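Local coordinates for protein probable ribonuclease HepT (PDB 1JOG) that probably acts as the RNase toxin of a type VII toxin-antitoxin system, neutralised by its cognate antitoxin MntA, probably through AMPylation, at residues 52-57 with 104-109; 100-105 with 125-130; 110-113 with 117-120. All coordinates share one frame; numbering follows the deposited sequence.

Interaction 1: 52-57 with 104-109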
ATOM      1  N   PHE A  52       0.692   4.916   5.371  1.00 25.64           N
ATOM      2  CA  PHE A  52       0.117   4.796   6.718  1.00 36.40           C
ATOM      3  C   PHE A  52       0.049   6.116   7.440  1.00 35.79           C
ATOM      4  O   PHE A  52      -1.010   6.460   7.960  1.00 42.06           O
ATOM      5  CB  PHE A  52       0.883   3.822   7.607  1.00 38.28           C
ATOM      6  CG  PHE A  52       0.932   2.393   7.086  1.00 17.48           C
ATOM      7  CD1 PHE A  52       2.139   1.621   7.272  1.00 56.29           C
ATOM      8  CD2 PHE A  52      -0.151   1.803   6.430  1.00 24.31           C
ATOM      9  CE1 PHE A  52       2.272   0.268   6.802  1.00 36.23           C
ATOM     10  CE2 PHE A  52      -0.086   0.447   5.919  1.00 23.65           C
ATOM     11  CZ  PHE A  52       1.153  -0.336   6.115  1.00 38.89           C
ATOM     12  N   VAL A  53       1.148   6.868   7.497  1.00 37.23           N
ATOM     13  CA  VAL A  53       1.103   8.176   8.209  1.00 36.52           C
ATOM     14  C   VAL A  53       0.112   9.201   7.605  1.00 36.30           C
ATOM     15  O   VAL A  53      -0.630   9.866   8.295  1.00 44.50           O
ATOM     16  CB  VAL A  53       2.499   8.749   8.283  1.00 49.58           C
ATOM     17  CG1 VAL A  53       2.515  10.094   9.023  1.00 24.86           C
ATOM     18  CG2 VAL A  53       3.361   7.730   8.954  1.00 20.89           C
ATOM     19  N   TYR A  54       0.085   9.266   6.294  1.00 27.50           N
ATOM     20  CA  TYR A  54      -0.832  10.115   5.579  1.00 26.97           C
ATOM     21  C   TYR A  54      -2.292   9.831   6.016  1.00 38.53           C
ATOM     22  O   TYR A  54      -3.041  10.746   6.454  1.00 32.05           O
ATOM     23  CB  TYR A  54      -0.692   9.833   4.079  1.00 15.37           C
ATOM     24  CG  TYR A  54      -1.821  10.417   3.334  1.00 10.07           C
ATOM     25  CD1 TYR A  54      -1.941  11.792   3.243  1.00 21.80           C
ATOM     26  CD2 TYR A  54      -2.843   9.643   2.827  1.00 15.49           C
ATOM     27  CE1 TYR A  54      -3.034  12.405   2.675  1.00 16.21           C
ATOM     28  CE2 TYR A  54      -3.982  10.271   2.277  1.00 20.75           C
ATOM     29  CZ  TYR A  54      -4.034  11.685   2.214  1.00 18.50           C
ATOM     30  OH  TYR A  54      -5.047  12.402   1.596  1.00 32.95           O
ATOM     31  N   GLU A  55      -2.713   8.589   5.794  1.00 18.34           N
ATOM     32  CA  GLU A  55      -4.038   8.137   6.201  1.00 43.90           C
ATOM     33  C   GLU A  55      -4.343   8.427   7.700  1.00 26.35           C
ATOM     34  O   GLU A  55      -5.299   9.110   8.000  1.00 29.12           O
ATOM     35  CB  GLU A  55      -4.198   6.657   5.981  1.00 35.43           C
ATOM     36  CG  GLU A  55      -5.404   6.289   5.161  1.00 45.61           C
ATOM     37  CD  GLU A  55      -5.008   6.142   3.713  1.00 77.58           C
ATOM     38  OE1 GLU A  55      -4.977   7.173   3.014  1.00 78.04           O
ATOM     39  OE2 GLU A  55      -4.693   5.000   3.282  1.00 77.52           O
ATOM     40  N   LEU A  56      -3.457   7.987   8.580  1.00 26.34           N
ATOM     41  CA  LEU A  56      -3.606   8.171  10.020  1.00 29.97           C
ATOM     42  C   LEU A  56      -3.610   9.650  10.339  1.00 42.31           C
ATOM     43  O   LEU A  56      -4.451  10.143  11.141  1.00 29.86           O
ATOM     44  CB  LEU A  56      -2.489   7.449  10.782  1.00 18.53           C
ATOM     45  CG  LEU A  56      -2.357   5.968  11.269  1.00 41.66           C
ATOM     46  CD1 LEU A  56      -3.469   5.115  10.806  1.00 34.24           C
ATOM     47  CD2 LEU A  56      -1.031   5.321  10.798  1.00 34.13           C
ATOM     48  N   SER A  57      -2.704  10.388   9.697  1.00 35.95           N
ATOM     49  CA  SER A  57      -2.672  11.850   9.960  1.00 19.87           C
ATOM     50  C   SER A  57      -4.039  12.409   9.623  1.00 33.01           C
ATOM     51  O   SER A  57      -4.535  13.271  10.341  1.00 27.86           O
ATOM     52  CB  SER A  57      -1.609  12.620   9.110  1.00 21.58           C
ATOM     53  OG  SER A  57      -0.278  12.240   9.479  1.00 27.27           O
ATOM     54  N   ASP A 104      -2.512  13.657  -3.811  1.00 29.63           N
ATOM     55  CA  ASP A 104      -2.184  13.340  -5.216  1.00 34.47           C
ATOM     56  C   ASP A 104      -1.028  12.279  -5.171  1.00 19.84           C
ATOM     57  O   ASP A 104      -1.092  11.231  -5.798  1.00 31.40           O
ATOM     58  CB  ASP A 104      -1.774  14.582  -6.018  1.00 55.66           C
ATOM     59  CG  ASP A 104      -2.878  15.717  -6.075  1.00 63.91           C
ATOM     60  OD1 ASP A 104      -4.143  15.495  -6.120  1.00 31.54           O
ATOM     61  OD2 ASP A 104      -2.424  16.892  -6.109  1.00 73.26           O
HETATM   62  N   MSE A 105      -0.058  12.499  -4.325  1.00 26.59           N
HETATM   63  CA  MSE A 105       1.012  11.536  -4.127  1.00 26.13           C
HETATM   64  C   MSE A 105       0.332  10.204  -3.684  1.00 39.00           C
HETATM   65  O   MSE A 105       0.504   9.124  -4.331  1.00 28.65           O
HETATM   66  CB  MSE A 105       1.934  12.068  -3.039  1.00 31.23           C
HETATM   67  CG  MSE A 105       3.348  11.575  -3.014  1.00 26.85           C
HETATM   68 SE   MSE A 105       4.312  12.611  -1.700  1.00 43.35          SE
HETATM   69  CE  MSE A 105       5.106  11.226  -0.558  1.00 39.18           C
ATOM     70  N   ARG A 106      -0.474  10.269  -2.618  1.00 28.60           N
ATOM     71  CA  ARG A 106      -1.088   9.021  -2.202  1.00 35.96           C
ATOM     72  C   ARG A 106      -1.854   8.269  -3.272  1.00 32.17           C
ATOM     73  O   ARG A 106      -1.710   7.037  -3.330  1.00 34.94           O
ATOM     74  CB  ARG A 106      -1.975   9.091  -0.976  1.00 35.40           C
ATOM     75  CG  ARG A 106      -2.279   7.618  -0.671  1.00 34.80           C
ATOM     76  CD  ARG A 106      -3.006   7.354   0.537  1.00 52.21           C
ATOM     77  NE  ARG A 106      -3.187   5.920   0.753  1.00 50.13           N
ATOM     78  CZ  ARG A 106      -3.293   5.040  -0.235  1.00 61.61           C
ATOM     79  NH1 ARG A 106      -3.213   5.403  -1.520  1.00 50.76           N
ATOM     80  NH2 ARG A 106      -3.566   3.796   0.067  1.00 41.55           N
ATOM     81  N   ASN A 107      -2.622   8.985  -4.094  1.00 30.13           N
ATOM     82  CA  ASN A 107      -3.415   8.405  -5.203  1.00 29.87           C
ATOM     83  C   ASN A 107      -2.585   7.898  -6.372  1.00 44.88           C
ATOM     84  O   ASN A 107      -3.184   7.474  -7.330  1.00 44.71           O
ATOM     85  CB  ASN A 107      -4.380   9.401  -5.810  1.00 28.14           C
ATOM     86  CG  ASN A 107      -5.461   9.930  -4.780  1.00 54.37           C
ATOM     87  OD1 ASN A 107      -5.943   9.181  -3.928  1.00 29.18           O
ATOM     88  ND2 ASN A 107      -5.848  11.214  -4.900  1.00 38.22           N
ATOM     89  N   ILE A 108      -1.241   7.992  -6.350  1.00 27.91           N
ATOM     90  CA  ILE A 108      -0.468   7.402  -7.450  1.00 40.79           C
ATOM     91  C   ILE A 108       0.454   6.303  -6.910  1.00 39.42           C
ATOM     92  O   ILE A 108       1.178   5.659  -7.670  1.00 40.72           O
ATOM     93  CB  ILE A 108       0.405   8.470  -8.213  1.00 34.18           C
ATOM     94  CG1 ILE A 108       1.366   9.192  -7.260  1.00 25.13           C
ATOM     95  CG2 ILE A 108      -0.529   9.373  -8.910  1.00 14.97           C
ATOM     96  CD1 ILE A 108       2.049  10.361  -7.832  1.00 41.91           C
ATOM     97  N   THR A 109       0.465   6.109  -5.588  1.00 32.62           N
ATOM     98  CA  THR A 109       1.322   5.063  -5.053  1.00 37.56           C
ATOM     99  C   THR A 109       0.916   3.694  -5.598  1.00 26.38           C
ATOM    100  O   THR A 109       1.740   2.784  -5.555  1.00 31.13           O
ATOM    101  CB  THR A 109       1.327   5.019  -3.536  1.00 26.51           C
ATOM    102  OG1 THR A 109       0.036   4.660  -3.083  1.00 46.67           O
ATOM    103  CG2 THR A 109       1.738   6.364  -2.979  1.00 44.08           C
TER

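Interaction 2: 100-105 with 125-130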
ATOM      1  N   VAL A 100      -2.813  18.682   0.152  1.00 25.41           N
ATOM      2  CA  VAL A 100      -3.521  18.402  -1.074  1.00 24.44           C
ATOM      3  C   VAL A 100      -2.570  17.632  -1.995  1.00 43.43           C
ATOM      4  O   VAL A 100      -2.948  16.682  -2.683  1.00 47.94           O
ATOM      5  CB  VAL A 100      -3.991  19.695  -1.739  1.00 28.84           C
ATOM      6  CG1 VAL A 100      -4.434  19.396  -3.146  1.00 22.89           C
ATOM      7  CG2 VAL A 100      -5.161  20.281  -0.985  1.00 31.75           C
ATOM      8  N   ALA A 101      -1.310  18.031  -1.979  1.00 42.95           N
ATOM      9  CA  ALA A 101      -0.315  17.369  -2.801  1.00 37.87           C
ATOM     10  C   ALA A 101      -0.024  15.976  -2.206  1.00 42.58           C
ATOM     11  O   ALA A 101       0.199  15.024  -2.957  1.00 40.24           O
ATOM     12  CB  ALA A 101       0.998  18.261  -2.879  1.00 20.04           C
ATOM     13  N   TYR A 102      -0.005  15.832  -0.878  1.00 34.04           N
ATOM     14  CA  TYR A 102       0.231  14.482  -0.283  1.00 32.41           C
ATOM     15  C   TYR A 102      -0.867  13.456  -0.720  1.00 26.07           C
ATOM     16  O   TYR A 102      -0.618  12.280  -0.915  1.00 28.68           O
ATOM     17  CB  TYR A 102       0.308  14.614   1.226  1.00 42.62           C
ATOM     18  CG  TYR A 102       1.485  15.452   1.700  1.00 46.59           C
ATOM     19  CD1 TYR A 102       1.451  16.128   2.929  1.00 44.59           C
ATOM     20  CD2 TYR A 102       2.632  15.568   0.909  1.00 30.05           C
ATOM     21  CE1 TYR A 102       2.512  16.888   3.334  1.00 24.26           C
ATOM     22  CE2 TYR A 102       3.687  16.316   1.292  1.00 11.79           C
ATOM     23  CZ  TYR A 102       3.634  16.993   2.502  1.00 24.04           C
ATOM     24  OH  TYR A 102       4.674  17.873   2.830  1.00 23.09           O
ATOM     25  N   ARG A 103      -2.084  13.919  -0.923  1.00 34.51           N
ATOM     26  CA  ARG A 103      -3.094  13.029  -1.440  1.00 37.60           C
ATOM     27  C   ARG A 103      -2.807  12.667  -2.945  1.00 23.20           C
ATOM     28  O   ARG A 103      -2.924  11.514  -3.326  1.00 28.71           O
ATOM     29  CB  ARG A 103      -4.479  13.677  -1.294  1.00 25.39           C
ATOM     30  CG  ARG A 103      -5.498  12.705  -1.760  1.00 45.51           C
ATOM     31  CD  ARG A 103      -6.926  13.121  -1.513  1.00 46.89           C
ATOM     32  NE  ARG A 103      -7.265  14.258  -2.320  1.00 63.98           N
ATOM     33  CZ  ARG A 103      -8.496  14.676  -2.526  1.00 73.73           C
ATOM     34  NH1 ARG A 103      -9.512  14.023  -1.973  1.00 76.11           N
ATOM     35  NH2 ARG A 103      -8.696  15.765  -3.261  1.00 75.64           N
ATOM     36  N   ASP A 104      -2.512  13.657  -3.811  1.00 29.63           N
ATOM     37  CA  ASP A 104      -2.184  13.340  -5.216  1.00 34.47           C
ATOM     38  C   ASP A 104      -1.028  12.279  -5.171  1.00 19.84           C
ATOM     39  O   ASP A 104      -1.092  11.231  -5.798  1.00 31.40           O
ATOM     40  CB  ASP A 104      -1.774  14.582  -6.018  1.00 55.66           C
ATOM     41  CG  ASP A 104      -2.878  15.717  -6.075  1.00 63.91           C
ATOM     42  OD1 ASP A 104      -4.143  15.495  -6.120  1.00 31.54           O
ATOM     43  OD2 ASP A 104      -2.424  16.892  -6.109  1.00 73.26           O
HETATM   44  N   MSE A 105      -0.058  12.499  -4.325  1.00 26.59           N
HETATM   45  CA  MSE A 105       1.012  11.536  -4.127  1.00 26.13           C
HETATM   46  C   MSE A 105       0.332  10.204  -3.684  1.00 39.00           C
HETATM   47  O   MSE A 105       0.504   9.124  -4.331  1.00 28.65           O
HETATM   48  CB  MSE A 105       1.934  12.068  -3.039  1.00 31.23           C
HETATM   49  CG  MSE A 105       3.348  11.575  -3.014  1.00 26.85           C
HETATM   50 SE   MSE A 105       4.312  12.611  -1.700  1.00 43.35          SE
HETATM   51  CE  MSE A 105       5.106  11.226  -0.558  1.00 39.18           C
ATOM     52  N   ILE A 125       9.413  12.078   0.314  1.00 26.56           N
ATOM     53  CA  ILE A 125       9.188  11.699   1.709  1.00 29.13           C
ATOM     54  C   ILE A 125       9.768  12.570   2.803  1.00 46.87           C
ATOM     55  O   ILE A 125       9.110  12.735   3.842  1.00 38.33           O
ATOM     56  CB  ILE A 125       9.526  10.220   1.919  1.00 15.93           C
ATOM     57  CG1 ILE A 125       8.477   9.422   1.169  1.00 24.99           C
ATOM     58  CG2 ILE A 125       9.585   9.804   3.409  1.00 23.37           C
ATOM     59  CD1 ILE A 125       8.807   7.959   1.103  1.00 41.61           C
ATOM     60  N   ASP A 126      10.975  13.108   2.580  1.00 46.19           N
ATOM     61  CA  ASP A 126      11.646  14.042   3.490  1.00 43.58           C
ATOM     62  C   ASP A 126      10.726  15.237   3.857  1.00 39.89           C
ATOM     63  O   ASP A 126      10.614  15.578   5.026  1.00 42.55           O
ATOM     64  CB  ASP A 126      12.850  14.651   2.792  1.00 53.34           C
ATOM     65  CG  ASP A 126      13.878  13.629   2.427  1.00 63.16           C
ATOM     66  OD1 ASP A 126      14.357  12.943   3.346  1.00 54.80           O
ATOM     67  OD2 ASP A 126      14.210  13.512   1.220  1.00 85.45           O
ATOM     68  N   ASP A 127      10.104  15.867   2.849  1.00 31.13           N
ATOM     69  CA  ASP A 127       9.221  16.996   3.092  1.00 43.05           C
ATOM     70  C   ASP A 127       8.012  16.470   3.847  1.00 31.03           C
ATOM     71  O   ASP A 127       7.555  17.062   4.807  1.00 43.13           O
ATOM     72  CB  ASP A 127       8.764  17.662   1.788  1.00 46.16           C
ATOM     73  CG  ASP A 127       7.526  18.616   1.992  1.00 74.05           C
ATOM     74  OD1 ASP A 127       6.552  18.645   1.139  1.00 40.78           O
ATOM     75  OD2 ASP A 127       7.535  19.353   3.022  1.00 73.66           O
ATOM     76  N   PHE A 128       7.515  15.316   3.421  1.00 39.84           N
ATOM     77  CA  PHE A 128       6.373  14.769   4.096  1.00 36.17           C
ATOM     78  C   PHE A 128       6.740  14.647   5.552  1.00 40.35           C
ATOM     79  O   PHE A 128       5.978  15.007   6.429  1.00 30.13           O
ATOM     80  CB  PHE A 128       5.957  13.377   3.576  1.00 45.74           C
ATOM     81  CG  PHE A 128       4.752  12.830   4.297  1.00 28.34           C
ATOM     82  CD1 PHE A 128       3.492  13.362   4.043  1.00 29.28           C
ATOM     83  CD2 PHE A 128       4.876  11.820   5.228  1.00 28.50           C
ATOM     84  CE1 PHE A 128       2.347  12.869   4.711  1.00 31.36           C
ATOM     85  CE2 PHE A 128       3.758  11.315   5.900  1.00 50.81           C
ATOM     86  CZ  PHE A 128       2.481  11.838   5.638  1.00 24.31           C
ATOM     87  N   LEU A 129       7.932  14.165   5.841  1.00 30.63           N
ATOM     88  CA  LEU A 129       8.238  14.074   7.239  1.00 30.66           C
ATOM     89  C   LEU A 129       8.174  15.398   7.979  1.00 37.55           C
ATOM     90  O   LEU A 129       7.689  15.444   9.091  1.00 27.84           O
ATOM     91  CB  LEU A 129       9.559  13.388   7.434  1.00 26.13           C
ATOM     92  CG  LEU A 129       9.422  11.878   7.161  1.00 41.23           C
ATOM     93  CD1 LEU A 129      10.828  11.434   7.112  1.00 15.90           C
ATOM     94  CD2 LEU A 129       8.583  11.011   8.231  1.00 23.05           C
ATOM     95  N   ILE A 130       8.628  16.490   7.376  1.00 49.01           N
ATOM     96  CA  ILE A 130       8.587  17.783   8.084  1.00 23.24           C
ATOM     97  C   ILE A 130       7.141  18.157   8.423  1.00 40.68           C
ATOM     98  O   ILE A 130       6.809  18.391   9.583  1.00 32.09           O
ATOM     99  CB  ILE A 130       9.191  18.855   7.245  1.00 42.89           C
ATOM    100  CG1 ILE A 130      10.691  18.706   7.283  1.00 46.01           C
ATOM    101  CG2 ILE A 130       8.743  20.208   7.713  1.00 30.23           C
ATOM    102  CD1 ILE A 130      11.340  18.845   5.909  1.00 41.98           C
TER

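Interaction 3: 110-113 with 117-120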
ATOM      1  N   SER A 110      -0.322   3.533  -6.097  1.00 29.19           N
ATOM      2  CA  SER A 110      -0.721   2.240  -6.701  1.00 42.04           C
ATOM      3  C   SER A 110       0.035   2.047  -8.019  1.00 41.92           C
ATOM      4  O   SER A 110       0.002   0.955  -8.614  1.00 34.38           O
ATOM      5  CB  SER A 110      -2.231   2.133  -7.026  1.00 11.23           C
ATOM      6  OG  SER A 110      -2.659   3.055  -8.063  1.00 46.17           O
ATOM      7  N   HIS A 111       0.713   3.096  -8.482  1.00 31.67           N
ATOM      8  CA  HIS A 111       1.513   2.961  -9.731  1.00 50.01           C
ATOM      9  C   HIS A 111       2.975   2.709  -9.410  1.00 41.78           C
ATOM     10  O   HIS A 111       3.809   2.547 -10.296  1.00 35.50           O
ATOM     11  CB  HIS A 111       1.393   4.211 -10.603  1.00 49.08           C
ATOM     12  CG  HIS A 111       0.004   4.456 -11.056  1.00 58.34           C
ATOM     13  ND1 HIS A 111      -1.000   3.536 -10.844  1.00 64.83           N
ATOM     14  CD2 HIS A 111      -0.579   5.528 -11.634  1.00 71.80           C
ATOM     15  CE1 HIS A 111      -2.147   4.036 -11.270  1.00 76.63           C
ATOM     16  NE2 HIS A 111      -1.919   5.246 -11.753  1.00 70.70           N
ATOM     17  N   THR A 112       3.271   2.645  -8.118  1.00 35.07           N
ATOM     18  CA  THR A 112       4.627   2.458  -7.662  1.00 47.66           C
ATOM     19  C   THR A 112       5.387   1.163  -8.092  1.00 33.59           C
ATOM     20  O   THR A 112       6.589   0.998  -7.772  1.00 28.22           O
ATOM     21  CB  THR A 112       4.650   2.798  -6.092  1.00  7.88           C
ATOM     22  OG1 THR A 112       5.202   4.116  -5.998  1.00 62.94           O
ATOM     23  CG2 THR A 112       5.486   1.855  -5.238  1.00 54.53           C
ATOM     24  N   TYR A 113       4.708   0.252  -8.798  1.00 23.95           N
ATOM     25  CA  TYR A 113       5.360  -0.965  -9.290  1.00 44.72           C
ATOM     26  C   TYR A 113       6.319  -0.587 -10.441  1.00 38.24           C
ATOM     27  O   TYR A 113       7.048  -1.398 -10.949  1.00 34.30           O
ATOM     28  CB  TYR A 113       4.314  -1.974  -9.771  1.00 30.26           C
ATOM     29  CG  TYR A 113       3.363  -1.387 -10.754  1.00 46.59           C
ATOM     30  CD1 TYR A 113       3.775  -1.101 -12.058  1.00 34.52           C
ATOM     31  CD2 TYR A 113       2.054  -1.082 -10.373  1.00 38.86           C
ATOM     32  CE1 TYR A 113       2.893  -0.502 -12.980  1.00 29.02           C
ATOM     33  CE2 TYR A 113       1.169  -0.503 -11.256  1.00 33.97           C
ATOM     34  CZ  TYR A 113       1.589  -0.205 -12.565  1.00 47.54           C
ATOM     35  OH  TYR A 113       0.727   0.419 -13.436  1.00 38.97           O
ATOM     36  N   LYS A 117       8.504   5.742 -10.946  1.00 35.56           N
ATOM     37  CA  LYS A 117       7.424   6.437 -10.272  1.00 34.14           C
ATOM     38  C   LYS A 117       7.646   6.270  -8.794  1.00 23.36           C
ATOM     39  O   LYS A 117       7.488   7.216  -8.031  1.00 39.50           O
ATOM     40  CB  LYS A 117       6.086   5.884 -10.709  1.00 42.32           C
ATOM     41  CG  LYS A 117       5.558   6.549 -11.987  1.00 36.80           C
ATOM     42  CD  LYS A 117       4.185   5.885 -12.403  1.00 43.05           C
ATOM     43  CE  LYS A 117       3.767   6.225 -13.848  1.00 55.39           C
ATOM     44  NZ  LYS A 117       2.449   5.565 -14.183  1.00 64.92           N
ATOM     45  N   ALA A 118       8.164   5.092  -8.407  1.00 20.05           N
ATOM     46  CA  ALA A 118       8.488   4.835  -7.031  1.00 34.92           C
ATOM     47  C   ALA A 118       9.598   5.714  -6.460  1.00 33.00           C
ATOM     48  O   ALA A 118       9.591   6.040  -5.238  1.00 30.53           O
ATOM     49  CB  ALA A 118       8.855   3.324  -6.834  1.00 37.04           C
HETATM   50  N   MSE A 119      10.606   6.033  -7.285  1.00 39.81           N
HETATM   51  CA  MSE A 119      11.747   6.882  -6.828  1.00 25.97           C
HETATM   52  C   MSE A 119      11.195   8.314  -6.647  1.00 16.84           C
HETATM   53  O   MSE A 119      11.542   9.054  -5.719  1.00 35.52           O
HETATM   54  CB  MSE A 119      12.856   6.968  -7.916  1.00 32.74           C
HETATM   55  CG  MSE A 119      13.667   5.653  -8.173  1.00 48.15           C
HETATM   56 SE   MSE A 119      14.368   4.867  -6.576  1.00 67.27          SE
HETATM   57  CE  MSE A 119      15.263   6.280  -5.637  1.00 68.71           C
ATOM     58  N   ALA A 120      10.339   8.698  -7.583  1.00 22.87           N
ATOM     59  CA  ALA A 120       9.786  10.040  -7.564  1.00 20.91           C
ATOM     60  C   ALA A 120       8.953  10.237  -6.276  1.00 49.39           C
ATOM     61  O   ALA A 120       9.041  11.281  -5.617  1.00 39.68           O
ATOM     62  CB  ALA A 120       8.946  10.264  -8.810  1.00 27.87           C
TER

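Interaction 1: 52-57 with 104-109
Tyr54 and Arg106 mark the closest backbone approach, their CA atoms 7.9 Å apart, where helix 36-68 passes the C-terminal end of helix 96-106. From Arg106 to Thr109 the chain leaves that helix through a type I beta turn, and Arg106 is the residue of 104-109 that crosses to the other segment. Its side chain is extended toward helix 36-68: CG is anti to the backbone N (chi1 -171°) and the chain stays straight as far as NE. Arg106 CD comes within 3.2 Å of Tyr54 CD2, approaching the ring obliquely, and the steep tilt between ring and guanidinium rules out a stack. Glu55 arrives from the next position of the helix, its chain bent at chi2 to bring the carboxylate to the guanidinium edge. There Arg106 NE donates to the syn side of Glu55 OE2 (3.1 Å, N-H...O 142°), the hydrogen bond of a salt bridge. Glu55 OE1 is also 3.1 Å from Arg106 NE, whereas Arg106 NH2 stays 3.6 Å from Glu55 OE2, evidence against a two-pronged pairing although the two planes lie only 24° apart. Glu51 makes a long, weak ion pair with NH2 and is hydrogen-bonded with Thr109 OG1. Arg106 opens the RX(4)HXY motif and is an active-site residue by similarity, so this acidic setting probably fixes its side-chain direction in the site of HepT-family toxins.

Interaction 2: 100-105 with 125-130
Tyr102 and Phe128 form a T-shaped pair, the edge of the phenylalanine directed at the face of the tyrosine, with centroids 4.9 Å apart and planes at 81°. Phe128 CD1 lies over the centre of the Tyr102 ring, 3.5 Å above its plane, which identifies the touching atom and shows that the edge is well centred. The polar component is a hydrogen bond from Tyr102 OH to Asp127 OD1 at 2.6 Å. This phenol reaches OD1 from above the carboxylate plane, while Asp127 OD2 is badly angled for a second bond. Asp127 can meet the hydroxyl because its CG is anti to the backbone N (chi1 164°), which brings the carboxylate round to the tyrosine. A looser apolar touch completes the set: CE of the selenomethionine Met105 is 4.2 Å from Ile125 CG1. The helix segments run roughly antiparallel, at 137°, and their axes come no nearer than 11.7 Å, a separation bridged by the large side chains. This is interhelical core packing of an all-helical chain, joining helices 96-106 and 125-140: Tyr54 and Phe50 of helix 36-68 pack on Tyr102 and Phe128 respectively, Trp99 meets the Tyr102 ring edge-to-face, and Leu18 and Val22 of helix 8-26 cover Ile125.

Interaction 3: 110-113 with 117-120
Lys117 reaches His111 because its chi1 of -86° sets CG anti to the carbonyl carbon, after which the chain is extended all the way to NZ. The side chains of Lys117 and His111 run obliquely past each other. Between these two residues the methylenes come nearest, His111 CB to Lys117 CD at 3.7 Å. Farther out, Lys117 NZ lies 4.0 Å from His111 CD2, placed obliquely to the ring, and 5.0 Å from His111 NE2, too far for a hydrogen bond between them. Thr112 has a chi1 of -102° that departs from the usual staggered positions. It leaves OG1 3.5 Å from Ala118 CA, buried and with no polar partner in the model. Ala118 CB also packs against Thr112 O at 3.4 Å. Such closeness follows from a tight chain reversal, since the CA atoms of Thr112 and Ala118 are only 4.6 Å apart. No hydrogen bond joins the segments, so the evidence points to van der Waals packing.

His111 is an active-site residue by similarity, and its carbonyl O sits over one face of the Tyr113 ring, the tyrosine that is AMPylated by similarity but unmodified here. The loop lies between helices 96-106 and 115-123. Ile47 of helix 36-68 backs both Thr112 and Ala118, while Phe52 of the second subunit packs on Thr112 and meets the Tyr113 ring edge-to-face.

In the fold
Interactions 1 and 2 share helix 96-106 and touch directly: Tyr54 CD1 lies 4.1 Å from Tyr102 CB, and Val53 CG1 3.6 Å from Phe128 CE2. Interaction 2 is the buried one, dominated by aromatic packing with one phenol-carboxylate bond. Interaction 1, partly buried at the end of the same helix, depends instead on a salt bridge. The centre of interaction 3 is about 16 Å from that of the chain, against about 6 Å for the centres of the other two, and its partly buried packing includes no hydrogen bond or salt bridge. Its segments fall between those of interaction 2 in sequence. Interactions 1 and 3 divide the RX(4)HXY motif between them, and both border the second subunit, unlike interaction 2.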